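Local coordinates for ferritin like protein (Caulobacter vibrioides, PDB 3HL1) that is of unconfirmed function but has a helical, ferritin-like fold and probably binds metal, at residues A[16-21]-A[59-64]; A[44-49]-A[238-243]; A[100-105]-A[110-115]; A[139-144]-A[148-153]; A[266-271]-A[297-302]. All blocks are in the same frame, centred on the assembly; numbering follows the deposited sequence. Where two conformers were deposited one is given.

Interactions 1 and 4 are buried and touch: Tyr148 lies against Ala18 and Val61. Interactions 2 and 3 also touch, through Arg241 with Phe100 and Ile240 with Val115, but interaction 2 is only partly buried and interaction 3 lies at the surface. Helix 42-67 serves interactions 1 and 2, packing with helix 8-35 and helix 233-242 respectively. Interaction 5 stands apart, in the two C-terminal helices. Mostly aliphatic groups carry the contacts of helix 42-67, with the Phe239 ring at the margin of interaction 2. Interaction 4 combines tyrosine-aliphatic packing with a helical backbone hydrogen bond, interaction 3 adds hydroxyls, proline and arginine, and interaction 5 pairs leucines, with charged chains at its outer edge.

Interaction 1. Residues A[16-21]-A[59-64]; sequences QGAIDL and QLVSNI
Ile19 and Val61 meet where helices 8-35 and 42-67 run side by side, an antiparallel pair of long helices as in the ferritin-like helical bundle. The axes of the two short segments approach to 9.4 Å at 168°, and the CA atoms of Ile19 and Val61 are 6.2 Å apart, so beta-branched and small side chains fit this spacing. Followed outward, Ile19 first uses CB, which rests 4.0 Å from CG1 of Val61. Beyond it, chi1 of -143°, well off a staggered value, sets CG1, and the nearly extended chi2 carries CD1 across to Ser62, whose small side chain leaves room for the methyl group. On the Val61 side, CG1 lies anti to the backbone N (chi1 172°) and also reaches Ala18, whose CB is 4.3 Å away. The hydroxyl end of Tyr148 touches Ala18 and Val61, and Phe284 touches Ile19 and Ser62. At the far end of the isoleucine, CD1 stands 4.0 Å from Ser62 N and 4.2 Å from Ser62 CB.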
# COMPACT_ATOMS: atom_id res chain seq x y z
N GLN A 16 -9.21 5.02 7.03
CA GLN A 16 -8.61 5.97 6.06
C GLN A 16 -7.10 5.93 6.12
O GLN A 16 -6.46 5.92 5.07
CB GLN A 16 -9.07 7.40 6.30
CG GLN A 16 -8.64 8.39 5.20
CD GLN A 16 -9.15 7.99 3.87
OE1 GLN A 16 -10.35 7.76 3.72
NE2 GLN A 16 -8.28 7.85 2.91
N GLY A 17 -6.55 5.81 7.33
CA GLY A 17 -5.13 5.72 7.49
C GLY A 17 -4.53 4.47 6.89
O GLY A 17 -3.44 4.53 6.28
N ALA A 18 -5.22 3.36 7.07
CA ALA A 18 -4.77 2.07 6.55
C ALA A 18 -4.81 2.13 5.05
O ALA A 18 -3.86 1.71 4.40
CB ALA A 18 -5.61 0.90 7.13
N ILE A 19 -5.88 2.67 4.46
CA ILE A 19 -5.92 2.74 3.00
C ILE A 19 -4.86 3.70 2.46
O ILE A 19 -4.25 3.41 1.43
CB ILE A 19 -7.34 2.96 2.44
CG1 ILE A 19 -7.49 2.14 1.13
CG2 ILE A 19 -7.55 4.38 2.27
CD1 ILE A 19 -8.84 1.98 0.63
N ASP A 20 -4.60 4.80 3.16
CA ASP A 20 -3.56 5.77 2.73
C ASP A 20 -2.19 5.11 2.71
O ASP A 20 -1.39 5.33 1.79
CB ASP A 20 -3.51 6.98 3.63
CG ASP A 20 -4.72 7.92 3.46
OD1 ASP A 20 -5.53 7.74 2.57
OD2 ASP A 20 -4.82 8.77 4.34
N LEU A 21 -1.92 4.26 3.70
CA LEU A 21 -0.63 3.61 3.79
C LEU A 21 -0.51 2.59 2.69
O LEU A 21 0.50 2.55 1.96
CB LEU A 21 -0.42 2.95 5.16
CG LEU A 21 0.91 2.15 5.37
CD1 LEU A 21 2.18 2.90 5.01
CD2 LEU A 21 1.01 1.74 6.80
N GLN A 59 -8.36 -2.66 -1.76
CA GLN A 59 -9.73 -3.13 -1.93
C GLN A 59 -10.34 -3.74 -0.66
O GLN A 59 -11.50 -3.47 -0.34
CB GLN A 59 -9.79 -4.17 -3.07
CG GLN A 59 -11.13 -4.91 -3.14
CD GLN A 59 -11.22 -5.85 -4.30
OE1 GLN A 59 -11.23 -5.41 -5.45
NE2 GLN A 59 -11.29 -7.16 -4.01
N LEU A 60 -9.57 -4.55 0.05
CA LEU A 60 -10.03 -5.22 1.27
C LEU A 60 -10.30 -4.24 2.35
O LEU A 60 -11.30 -4.38 3.09
CB LEU A 60 -9.02 -6.29 1.72
CG LEU A 60 -8.79 -7.46 0.72
CD1 LEU A 60 -7.88 -8.52 1.35
CD2 LEU A 60 -10.09 -8.06 0.29
N VAL A 61 -9.42 -3.26 2.50
CA VAL A 61 -9.63 -2.21 3.46
C VAL A 61 -10.92 -1.45 3.12
O VAL A 61 -11.72 -1.21 3.98
CB VAL A 61 -8.43 -1.25 3.65
CG1 VAL A 61 -8.84 -0.07 4.54
CG2 VAL A 61 -7.24 -1.98 4.29
N SER A 62 -11.11 -1.08 1.85
CA SER A 62 -12.35 -0.42 1.44
C SER A 62 -13.58 -1.28 1.83
O SER A 62 -14.60 -0.78 2.31
CB SER A 62 -12.37 -0.17 -0.07
OG SER A 62 -13.60 0.47 -0.45
N ASN A 63 -13.50 -2.57 1.58
CA ASN A 63 -14.60 -3.49 1.91
C ASN A 63 -14.89 -3.56 3.40
O ASN A 63 -16.05 -3.48 3.81
CB ASN A 63 -14.33 -4.93 1.34
CG ASN A 63 -14.50 -5.00 -0.14
OD1 ASN A 63 -15.01 -4.06 -0.78
ND2 ASN A 63 -14.09 -6.17 -0.74
N ILE A 64 -13.85 -3.61 4.21
CA ILE A 64 -14.02 -3.62 5.66
C ILE A 64 -14.63 -2.27 6.11
O ILE A 64 -15.58 -2.23 6.87
CB ILE A 64 -12.67 -3.83 6.40
CG1 ILE A 64 -12.07 -5.21 6.08
CG2 ILE A 64 -12.88 -3.68 7.95
CD1 ILE A 64 -10.62 -5.33 6.52

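Interaction 2. Residues A[44-49]-A[238-243]; sequences YRLIQA and DFIRRM
Between the two segments the nearest CA atoms are those of Leu46 and Ile240, 8.6 Å apart, on axes that approach to 11.0 Å and run antiparallel at 156°. At this spacing side chains must bridge the gap, and leucine and isoleucine, with methyls at their ends, do so. Leu46 and Ile240 run past one another, each pointing at the other's helix: CD1 of Leu46 lies 3.8 Å from CG1 of Ile240, while the Ile240 tip continues toward the other helix. That tip, CD1, meets CG1 of Ile47 at 4.0 Å, the two chains crossing at about a right angle. Phe239, with CG anti to its backbone N (chi1 175°), swings its ring to the outer margin, where CD2 is 3.7 Å from Leu46 CD1. Trp231 meets the same ring edge-to-face and also touches Leu46.

In the ferritin-like fold of this chain, the contact lays the short helix 233-242 against the first turns of helix 42-67. Ile47 is backed by helix 8-35 and Ile240 by Val115 of helix 112-121. Within helix 233-242, Asp238, Arg241 and Arg242 form a salt-bridge network. Arg241 grips Asp238 OD1 side-on with two nitrogens, NE at 3.0 Å and NH2 at 2.7 Å, both within the guanidinium plane. Arg242 NE donates to Asp238 OD2 at 2.9 Å, approaching from above the carboxylate plane.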
# COMPACT_ATOMS: atom_id res chain seq x y z
N TYR A 44 12.15 -8.32 -10.44
CA TYR A 44 10.98 -7.79 -11.14
C TYR A 44 9.72 -8.61 -10.86
O TYR A 44 8.70 -8.06 -10.50
CB TYR A 44 11.22 -7.75 -12.63
CG TYR A 44 10.16 -7.01 -13.39
CD1 TYR A 44 8.96 -7.63 -13.74
CD2 TYR A 44 10.39 -5.73 -13.84
CE1 TYR A 44 7.99 -6.96 -14.49
CE2 TYR A 44 9.45 -5.08 -14.61
CZ TYR A 44 8.25 -5.69 -14.90
OH TYR A 44 7.35 -5.01 -15.66
N ARG A 45 9.80 -9.92 -11.00
CA ARG A 45 8.63 -10.77 -10.76
C ARG A 45 8.22 -10.81 -9.27
O ARG A 45 7.04 -10.90 -8.95
CB ARG A 45 8.86 -12.16 -11.37
CG ARG A 45 8.71 -12.17 -12.93
CD ARG A 45 9.93 -12.73 -13.68
NE ARG A 45 9.76 -14.07 -14.26
CZ ARG A 45 9.34 -14.35 -15.50
NH1 ARG A 45 8.97 -13.40 -16.37
NH2 ARG A 45 9.26 -15.63 -15.89
N LEU A 46 9.19 -10.71 -8.37
CA LEU A 46 8.86 -10.62 -6.94
C LEU A 46 8.10 -9.35 -6.62
O LEU A 46 7.12 -9.39 -5.89
CB LEU A 46 10.11 -10.69 -6.05
CG LEU A 46 10.87 -12.04 -5.99
CD1 LEU A 46 12.10 -11.89 -5.03
CD2 LEU A 46 9.91 -13.19 -5.56
N ILE A 47 8.57 -8.23 -7.14
CA ILE A 47 7.94 -6.93 -6.89
C ILE A 47 6.55 -6.77 -7.53
O ILE A 47 5.62 -6.21 -6.92
CB ILE A 47 8.88 -5.77 -7.29
CG1 ILE A 47 10.09 -5.77 -6.36
CG2 ILE A 47 8.16 -4.38 -7.16
CD1 ILE A 47 11.26 -4.80 -6.79
N GLN A 48 6.43 -7.22 -8.76
CA GLN A 48 5.18 -7.21 -9.47
C GLN A 48 4.08 -7.92 -8.69
O GLN A 48 3.00 -7.37 -8.50
CB GLN A 48 5.38 -7.83 -10.83
CG GLN A 48 4.18 -7.78 -11.71
CD GLN A 48 4.47 -8.46 -13.02
OE1 GLN A 48 4.34 -7.86 -14.06
NE2 GLN A 48 4.95 -9.69 -12.96
N ALA A 49 4.35 -9.11 -8.19
CA ALA A 49 3.35 -9.87 -7.45
C ALA A 49 2.98 -9.09 -6.18
O ALA A 49 1.79 -8.99 -5.83
CB ALA A 49 3.85 -11.31 -7.14
N ASP A 238 13.68 -8.74 1.57
CA ASP A 238 14.95 -9.06 2.23
C ASP A 238 15.80 -9.96 1.32
O ASP A 238 17.01 -9.83 1.25
CB ASP A 238 14.68 -9.69 3.59
CG ASP A 238 15.94 -9.85 4.42
OD1 ASP A 238 16.69 -8.87 4.61
OD2 ASP A 238 16.17 -10.99 4.88
N PHE A 239 15.15 -10.86 0.59
CA PHE A 239 15.83 -11.69 -0.40
C PHE A 239 16.53 -10.83 -1.45
O PHE A 239 17.71 -11.03 -1.73
CB PHE A 239 14.83 -12.63 -1.06
CG PHE A 239 15.42 -13.44 -2.17
CD1 PHE A 239 16.07 -14.66 -1.90
CD2 PHE A 239 15.30 -13.02 -3.49
CE1 PHE A 239 16.63 -15.43 -2.94
CE2 PHE A 239 15.85 -13.79 -4.53
CZ PHE A 239 16.51 -15.01 -4.25
N ILE A 240 15.81 -9.86 -2.00
CA ILE A 240 16.36 -8.98 -3.02
C ILE A 240 17.50 -8.19 -2.42
O ILE A 240 18.55 -8.05 -3.06
CB ILE A 240 15.28 -8.02 -3.62
CG1 ILE A 240 14.23 -8.81 -4.40
CG2 ILE A 240 15.93 -6.97 -4.52
CD1 ILE A 240 12.92 -8.04 -4.69
N ARG A 241 17.32 -7.69 -1.20
CA ARG A 241 18.35 -6.88 -0.52
C ARG A 241 19.69 -7.62 -0.42
O ARG A 241 20.75 -6.99 -0.51
CB ARG A 241 17.89 -6.48 0.88
CG ARG A 241 18.77 -5.46 1.58
CD ARG A 241 18.20 -5.20 2.99
NE ARG A 241 18.23 -6.42 3.82
CZ ARG A 241 19.21 -6.76 4.69
NH1 ARG A 241 20.26 -5.97 4.89
NH2 ARG A 241 19.13 -7.90 5.38
N ARG A 242 19.60 -8.94 -0.25
CA ARG A 242 20.76 -9.83 -0.08
C ARG A 242 21.39 -10.38 -1.35
O ARG A 242 22.45 -10.97 -1.26
CB ARG A 242 20.37 -11.02 0.80
CG ARG A 242 19.97 -10.65 2.21
CD ARG A 242 19.36 -11.86 2.91
NE ARG A 242 18.90 -11.54 4.26
CZ ARG A 242 19.69 -11.39 5.32
NH1 ARG A 242 21.01 -11.56 5.23
NH2 ARG A 242 19.16 -11.09 6.50
N MSE A 243 20.79 -10.18 -2.51
CA MSE A 243 21.34 -10.73 -3.75
C MSE A 243 22.70 -10.17 -4.13
O MSE A 243 22.94 -8.97 -3.94
CB MSE A 243 20.43 -10.44 -4.93
CG MSE A 243 19.12 -11.14 -4.86
SE MSE A 243 17.98 -10.57 -6.37
CE MSE A 243 18.70 -8.84 -6.74

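Interaction 3. Residues A[100-105]-A[110-115]; sequences FTPYSA and LDLTRV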
# COMPACT_ATOMS: atom_id res chain seq x y z
N PHE A 100 18.36 -1.28 8.01
CA PHE A 100 18.00 -1.01 6.64
C PHE A 100 18.32 0.42 6.33
O PHE A 100 17.44 1.26 6.23
CB PHE A 100 16.51 -1.34 6.44
CG PHE A 100 16.17 -2.74 6.78
CD1 PHE A 100 16.64 -3.80 5.99
CD2 PHE A 100 15.39 -3.04 7.89
CE1 PHE A 100 16.33 -5.13 6.30
CE2 PHE A 100 15.07 -4.37 8.21
CZ PHE A 100 15.55 -5.42 7.41
N THR A 101 19.61 0.70 6.20
CA THR A 101 20.07 2.05 5.91
C THR A 101 21.15 1.98 4.82
O THR A 101 21.96 1.04 4.80
CB THR A 101 20.61 2.73 7.18
OG1 THR A 101 21.27 3.93 6.83
CG2 THR A 101 21.61 1.87 7.86
N PRO A 102 21.14 2.92 3.87
CA PRO A 102 20.28 4.06 3.73
C PRO A 102 18.83 3.71 3.32
O PRO A 102 18.60 2.62 2.80
CB PRO A 102 20.96 4.86 2.62
CG PRO A 102 21.57 3.81 1.76
CD PRO A 102 22.09 2.82 2.73
N TYR A 103 17.92 4.63 3.55
CA TYR A 103 16.51 4.47 3.16
C TYR A 103 15.87 5.86 2.88
O TYR A 103 16.45 6.89 3.27
CB TYR A 103 15.81 3.70 4.27
CG TYR A 103 15.29 4.55 5.43
CD1 TYR A 103 16.09 4.94 6.50
CD2 TYR A 103 13.96 4.91 5.44
CE1 TYR A 103 15.55 5.71 7.54
CE2 TYR A 103 13.44 5.66 6.44
CZ TYR A 103 14.21 6.05 7.48
OH TYR A 103 13.53 6.78 8.44
N SER A 104 14.74 5.90 2.16
CA SER A 104 14.14 7.18 1.77
C SER A 104 12.72 7.00 1.35
O SER A 104 12.41 5.99 0.70
CB SER A 104 14.97 7.77 0.61
OG SER A 104 14.42 8.98 0.16
N ALA A 105 11.84 7.99 1.67
CA ALA A 105 10.49 7.99 1.16
C ALA A 105 10.43 8.56 -0.26
O ALA A 105 9.37 8.54 -0.89
CB ALA A 105 9.54 8.76 2.09
N LEU A 110 15.36 0.46 -8.53
CA LEU A 110 15.80 -0.67 -7.71
C LEU A 110 17.25 -0.37 -7.29
O LEU A 110 18.17 -0.68 -7.98
CB LEU A 110 15.73 -1.97 -8.50
CG LEU A 110 16.15 -3.17 -7.62
CD1 LEU A 110 15.02 -3.50 -6.60
CD2 LEU A 110 16.45 -4.37 -8.55
N ASP A 111 17.43 0.30 -6.16
CA ASP A 111 18.77 0.50 -5.59
C ASP A 111 18.69 0.18 -4.10
O ASP A 111 17.61 -0.06 -3.56
CB ASP A 111 19.29 1.90 -5.86
CG ASP A 111 18.38 3.02 -5.31
OD1 ASP A 111 17.51 2.75 -4.45
OD2 ASP A 111 18.55 4.18 -5.72
N LEU A 112 19.82 0.18 -3.42
CA LEU A 112 19.82 -0.18 -1.99
C LEU A 112 18.86 0.65 -1.15
O LEU A 112 18.13 0.11 -0.30
CB LEU A 112 21.25 -0.10 -1.44
CG LEU A 112 21.37 -0.65 -0.01
CD1 LEU A 112 20.82 -2.09 0.09
CD2 LEU A 112 22.81 -0.55 0.47
N THR A 113 18.87 1.95 -1.38
CA THR A 113 18.02 2.88 -0.66
C THR A 113 16.52 2.49 -0.76
O THR A 113 15.81 2.48 0.23
CB THR A 113 18.20 4.34 -1.18
OG1 THR A 113 19.56 4.75 -0.98
CG2 THR A 113 17.30 5.34 -0.38
N ARG A 114 16.07 2.16 -1.97
CA ARG A 114 14.68 1.75 -2.21
C ARG A 114 14.39 0.35 -1.67
O ARG A 114 13.36 0.14 -1.07
CB ARG A 114 14.32 1.83 -3.69
CG ARG A 114 13.53 3.07 -4.13
CD ARG A 114 14.06 4.40 -3.53
NE ARG A 114 15.35 4.81 -4.04
CZ ARG A 114 15.81 6.05 -3.93
NH1 ARG A 114 15.10 7.02 -3.39
NH2 ARG A 114 17.01 6.33 -4.33
N VAL A 115 15.28 -0.61 -1.88
CA VAL A 115 15.05 -1.96 -1.35
C VAL A 115 15.06 -1.95 0.17
O VAL A 115 14.19 -2.54 0.80
CB VAL A 115 16.06 -2.96 -1.93
CG1 VAL A 115 15.96 -4.29 -1.16
CG2 VAL A 115 15.69 -3.12 -3.43
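Thr113 makes the largest share of the contact, meeting Pro102 with its hydroxyl and Ser104 with its methyl. OG1 lies 3.5 Å from CG of Pro102, and the two side chains cross at about a right angle. With CG2 anti to the backbone N (chi1 -61° for OG1), the methyl faces the loop and comes 3.5 Å from CB of Ser104. The same methyl lies over the centre of the Arg114 guanidinium, 3.9 Å above its plane. A short, branched threonine can thus serve both neighbours. Further out, CD2 of Leu112 touches CD of Pro102, whose cis peptide bond turns the chain at the surface.

No conventional hydrogen bond joins the two segments; the polar link is a CA-H...O contact from Thr113 CA to Pro102 O, nearly straight at 172°. Pro102 O also accepts from Asn116 ND2.

Capping and a salt bridge meet at the helix start. Asp111 is the N-cap: its OD1 accepts from Arg114 N at 2.9 Å. In the Arg114-Asp111 salt bridge, OD1 also accepts from Arg114 NE at 3.0 Å, while OD2 uses its syn lone pair for Arg114 NH2, also at 3.0 Å. An aspartate suits this place because it can cap the helix and pair with an arginine at once. Bent at chi2 and chi3, the arginine folds back to this carboxylate, and its NH1 reaches Glu106 O, while Ser104 OG bonds to Glu106 N.

The irregular 100-105 loop lies along the first turn of helix 112-121; helix 8-35 touches Arg114 through Tyr28 and Val32, and helix 233-242 covers Val115.

Interaction 4. Residues A[139-144]-A[148-153]; sequences TDYGSI and YDALRV
Tyr141 CG stands beside its backbone N (chi1 -59°), a setting that turns the ring toward helix 144-157 and Ala150, while Ile144 places CG2 anti to its own N, alongside the ring of Tyr148. The phenol end does the touching in the first pair: Tyr141 OH is 3.5 Å and CE2 3.7 Å from Ala150 CB. The methyl of an alanine suits this place, since its small size lets the ring approach the helix closely. Tyr141 also meets the ring of Phe147, and its hydroxyl makes a weak hydrogen bond with His14 NE2.

In the second pair the two side chains run alongside each other in the same direction. CG2 of Ile144 rests 3.5 Å from CE2 of Tyr148. Their backbones are joined by the helical bond from Tyr148 N to Ile144 O, 3.0 Å long and 166° at the hydrogen. The same oxygen is 3.4 Å from Tyr148 CD2, so CD2 lies close to the backbone one turn earlier. At the far end of that ring the buried hydroxyl bonds to Glu22, a polar partner within an otherwise largely apolar setting of Ile202 and Val203. On the helix itself, Asp149 OD1 forms a salt bridge with Arg152 NH1 at 3.0 Å, and Arg152 NH2 continues to Asp200.

Ser143 is the N-cap, its OG bonding to Glu146 N, so the arrangement is a serine-capped helix start, the preceding loop packing back on the helix through Tyr141, on a helix that packs against helices 8-35 and 188-207 in the ferritin-like bundle.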
# COMPACT_ATOMS: atom_id res chain seq x y z
N THR A 139 -1.84 7.54 16.04
CA THR A 139 -1.75 7.73 14.61
C THR A 139 -0.51 7.05 13.99
O THR A 139 -0.52 6.77 12.80
CB THR A 139 -1.77 9.24 14.19
OG1 THR A 139 -1.54 9.34 12.77
CG2 THR A 139 -0.71 10.03 14.91
N ASP A 140 0.54 6.83 14.79
CA ASP A 140 1.78 6.23 14.34
C ASP A 140 2.04 4.93 15.07
O ASP A 140 1.89 4.79 16.30
CB ASP A 140 2.96 7.16 14.56
CG ASP A 140 2.97 8.36 13.61
OD1 ASP A 140 2.63 8.21 12.45
OD2 ASP A 140 3.44 9.45 14.03
N TYR A 141 2.47 3.95 14.29
CA TYR A 141 2.75 2.63 14.81
C TYR A 141 4.16 2.18 14.39
O TYR A 141 4.77 2.74 13.49
CB TYR A 141 1.65 1.66 14.28
CG TYR A 141 0.23 2.01 14.67
CD1 TYR A 141 -0.57 2.85 13.87
CD2 TYR A 141 -0.33 1.51 15.82
CE1 TYR A 141 -1.84 3.18 14.25
CE2 TYR A 141 -1.62 1.80 16.19
CZ TYR A 141 -2.38 2.64 15.41
OH TYR A 141 -3.66 2.92 15.85
N GLY A 142 4.68 1.13 15.04
CA GLY A 142 6.01 0.64 14.73
C GLY A 142 6.11 -0.28 13.52
O GLY A 142 7.19 -0.59 13.06
N SER A 143 4.95 -0.73 13.04
CA SER A 143 4.85 -1.67 11.91
C SER A 143 3.42 -1.65 11.37
O SER A 143 2.52 -1.23 12.07
CB SER A 143 5.15 -3.10 12.37
OG SER A 143 4.25 -3.54 13.41
N ILE A 144 3.23 -2.20 10.18
CA ILE A 144 1.92 -2.32 9.58
C ILE A 144 1.08 -3.29 10.38
O ILE A 144 -0.09 -3.04 10.61
CB ILE A 144 2.00 -2.79 8.10
CG1 ILE A 144 2.63 -1.68 7.27
CG2 ILE A 144 0.61 -3.15 7.60
CD1 ILE A 144 2.83 -2.07 5.77
N TYR A 148 -2.67 -2.86 12.09
CA TYR A 148 -3.78 -3.79 11.97
C TYR A 148 -4.24 -4.44 13.26
O TYR A 148 -5.43 -4.71 13.40
CB TYR A 148 -3.58 -4.82 10.85
CG TYR A 148 -3.74 -4.19 9.49
CD1 TYR A 148 -5.00 -3.73 9.06
CD2 TYR A 148 -2.67 -3.99 8.64
CE1 TYR A 148 -5.15 -3.12 7.82
CE2 TYR A 148 -2.83 -3.40 7.38
CZ TYR A 148 -4.08 -2.96 6.99
OH TYR A 148 -4.26 -2.35 5.80
N ASP A 149 -3.32 -4.69 14.20
CA ASP A 149 -3.71 -5.10 15.54
C ASP A 149 -4.67 -4.14 16.24
O ASP A 149 -5.65 -4.57 16.89
CB ASP A 149 -2.48 -5.17 16.43
CG ASP A 149 -1.73 -6.47 16.32
OD1 ASP A 149 -2.15 -7.40 15.61
OD2 ASP A 149 -0.70 -6.54 17.01
N ALA A 150 -4.32 -2.85 16.23
CA ALA A 150 -5.17 -1.77 16.78
C ALA A 150 -6.50 -1.75 16.04
O ALA A 150 -7.58 -1.69 16.65
CB ALA A 150 -4.48 -0.44 16.65
N LEU A 151 -6.45 -1.80 14.72
CA LEU A 151 -7.70 -1.81 13.94
C LEU A 151 -8.66 -2.95 14.35
O LEU A 151 -9.84 -2.74 14.53
CB LEU A 151 -7.37 -1.88 12.47
CG LEU A 151 -8.52 -1.43 11.57
CD1 LEU A 151 -8.68 0.09 11.58
CD2 LEU A 151 -8.30 -1.97 10.12
N ARG A 152 -8.15 -4.16 14.53
CA ARG A 152 -9.00 -5.28 15.04
C ARG A 152 -9.72 -4.98 16.37
O ARG A 152 -10.87 -5.38 16.56
CB ARG A 152 -8.16 -6.54 15.27
CG ARG A 152 -7.63 -7.18 14.04
CD ARG A 152 -6.89 -8.47 14.45
NE ARG A 152 -6.30 -9.13 13.29
CZ ARG A 152 -5.02 -9.05 12.95
NH1 ARG A 152 -4.16 -8.32 13.64
NH2 ARG A 152 -4.60 -9.69 11.87
N VAL A 153 -9.10 -4.23 17.25
CA VAL A 153 -9.72 -3.85 18.52
C VAL A 153 -10.90 -2.92 18.32
O VAL A 153 -12.00 -3.17 18.85
CB VAL A 153 -8.68 -3.27 19.54
CG1 VAL A 153 -9.35 -2.71 20.82
CG2 VAL A 153 -7.67 -4.34 19.89

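Interaction 5. Residues A[266-271]-A[297-302]; sequences QARLIA and MAKLGG
Leu269 and Leu300 form the apolar part of the contact. CD1 of the first meets CD2 of the second at 3.9 Å, with the side chains crossing at about a right angle and the CA atoms 6.8 Å apart. Each leucine leaves its helix obliquely and bends its end inward: Leu269 has CG anti to the backbone N (chi1 174°), whereas Leu300 has CG beside its N. Both are buried, as suits aliphatic chains on the inner side of two helices. Leu269 also reaches Ile304 and Cys307 on the opposite helix, and Leu300 reaches Phe276 in return.

Outside the leucines, the charged chains meet between the arginine NH2 and the lysine methylenes. Arg268, extended from CG to NE, spans the gap and crosses Lys299 so that NH2 lies 3.7 Å from Lys299 CD. Lys299 bends at chi3 and chi4, and the like-charged ends stay 5.9 Å apart, Arg268 NH2 to Lys299 NZ, while the aliphatic stem of the lysine packs against the guanidinium.

The polar partners lie beyond the segments. Arg268 NE forms a salt bridge with Asp303 on the facing helix, and Lys299 NZ bonds to Gln296 O; Asp272 offers both only long, weak ion pairing.

Helices 261-283 and 292-309 follow each other in the chain, run in broadly opposite directions and pack together as a C-terminal helical hairpin, with buried leucines between them and charged chains outside.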
# COMPACT_ATOMS: atom_id res chain seq x y z
N GLN A 266 6.13 12.61 -17.29
CA GLN A 266 5.65 12.83 -15.95
C GLN A 266 4.26 13.43 -15.93
O GLN A 266 3.44 13.03 -15.12
CB GLN A 266 6.63 13.72 -15.15
CG GLN A 266 7.93 13.05 -14.84
CD GLN A 266 8.93 13.98 -14.13
OE1 GLN A 266 8.89 15.20 -14.28
NE2 GLN A 266 9.78 13.39 -13.30
N ALA A 267 4.01 14.44 -16.75
CA ALA A 267 2.73 15.11 -16.72
C ALA A 267 1.62 14.13 -17.07
O ALA A 267 0.55 14.18 -16.49
CB ALA A 267 2.68 16.29 -17.62
N ARG A 268 1.89 13.28 -18.07
CA ARG A 268 0.90 12.27 -18.46
C ARG A 268 0.60 11.28 -17.31
O ARG A 268 -0.56 10.93 -17.05
CB ARG A 268 1.35 11.58 -19.72
CG ARG A 268 0.66 10.32 -19.96
CD ARG A 268 1.10 9.67 -21.21
NE ARG A 268 0.11 8.64 -21.42
CZ ARG A 268 -0.90 8.68 -22.29
NH1 ARG A 268 -1.03 9.70 -23.15
NH2 ARG A 268 -1.75 7.65 -22.31
N LEU A 269 1.63 10.87 -16.60
CA LEU A 269 1.46 10.01 -15.46
C LEU A 269 0.66 10.66 -14.33
O LEU A 269 -0.21 10.04 -13.79
CB LEU A 269 2.82 9.52 -14.94
CG LEU A 269 2.88 8.71 -13.62
CD1 LEU A 269 1.90 7.49 -13.76
CD2 LEU A 269 4.30 8.27 -13.37
N ILE A 270 0.98 11.91 -14.01
CA ILE A 270 0.23 12.67 -13.02
C ILE A 270 -1.26 12.75 -13.38
O ILE A 270 -2.10 12.46 -12.56
CB ILE A 270 0.83 14.05 -12.85
CG1 ILE A 270 2.25 13.95 -12.27
CG2 ILE A 270 -0.05 14.96 -11.92
CD1 ILE A 270 3.10 15.24 -12.45
N ALA A 271 -1.58 13.09 -14.63
CA ALA A 271 -2.93 13.14 -15.08
C ALA A 271 -3.63 11.77 -15.01
O ALA A 271 -4.75 11.63 -14.47
CB ALA A 271 -2.98 13.70 -16.51
N MSE A 297 -6.04 1.17 -15.92
CA MSE A 297 -4.99 0.62 -15.09
C MSE A 297 -3.70 0.34 -15.79
O MSE A 297 -2.77 1.00 -15.49
CB MSE A 297 -5.44 -0.64 -14.42
CG MSE A 297 -4.42 -1.19 -13.44
SE MSE A 297 -5.53 -2.08 -12.10
CE MSE A 297 -6.74 -3.01 -13.38
N ALA A 298 -3.65 -0.62 -16.74
CA ALA A 298 -2.38 -1.12 -17.37
C ALA A 298 -1.67 -0.02 -18.13
O ALA A 298 -0.48 -0.08 -18.43
CB ALA A 298 -2.66 -2.28 -18.35
N LYS A 299 -2.46 0.96 -18.48
CA LYS A 299 -1.99 2.19 -19.01
C LYS A 299 -1.05 2.91 -18.06
O LYS A 299 -0.14 3.55 -18.50
CB LYS A 299 -3.19 3.10 -19.29
CG LYS A 299 -2.99 4.14 -20.43
CD LYS A 299 -3.82 5.44 -20.20
CE LYS A 299 -5.06 5.25 -19.29
NZ LYS A 299 -4.73 5.34 -17.80
N LEU A 300 -1.31 2.85 -16.76
CA LEU A 300 -0.47 3.50 -15.75
C LEU A 300 0.90 2.89 -15.79
O LEU A 300 1.92 3.56 -15.73
CB LEU A 300 -1.07 3.30 -14.36
CG LEU A 300 -2.15 4.33 -13.95
CD1 LEU A 300 -2.64 3.97 -12.55
CD2 LEU A 300 -1.55 5.71 -13.98
N GLY A 301 0.96 1.58 -15.97
CA GLY A 301 2.25 0.92 -16.02
C GLY A 301 3.03 1.34 -17.26
O GLY A 301 4.24 1.59 -17.21
N GLY A 302 2.34 1.45 -18.37
CA GLY A 302 2.96 2.02 -19.56
C GLY A 302 3.46 3.44 -19.37
O GLY A 302 4.55 3.81 -19.84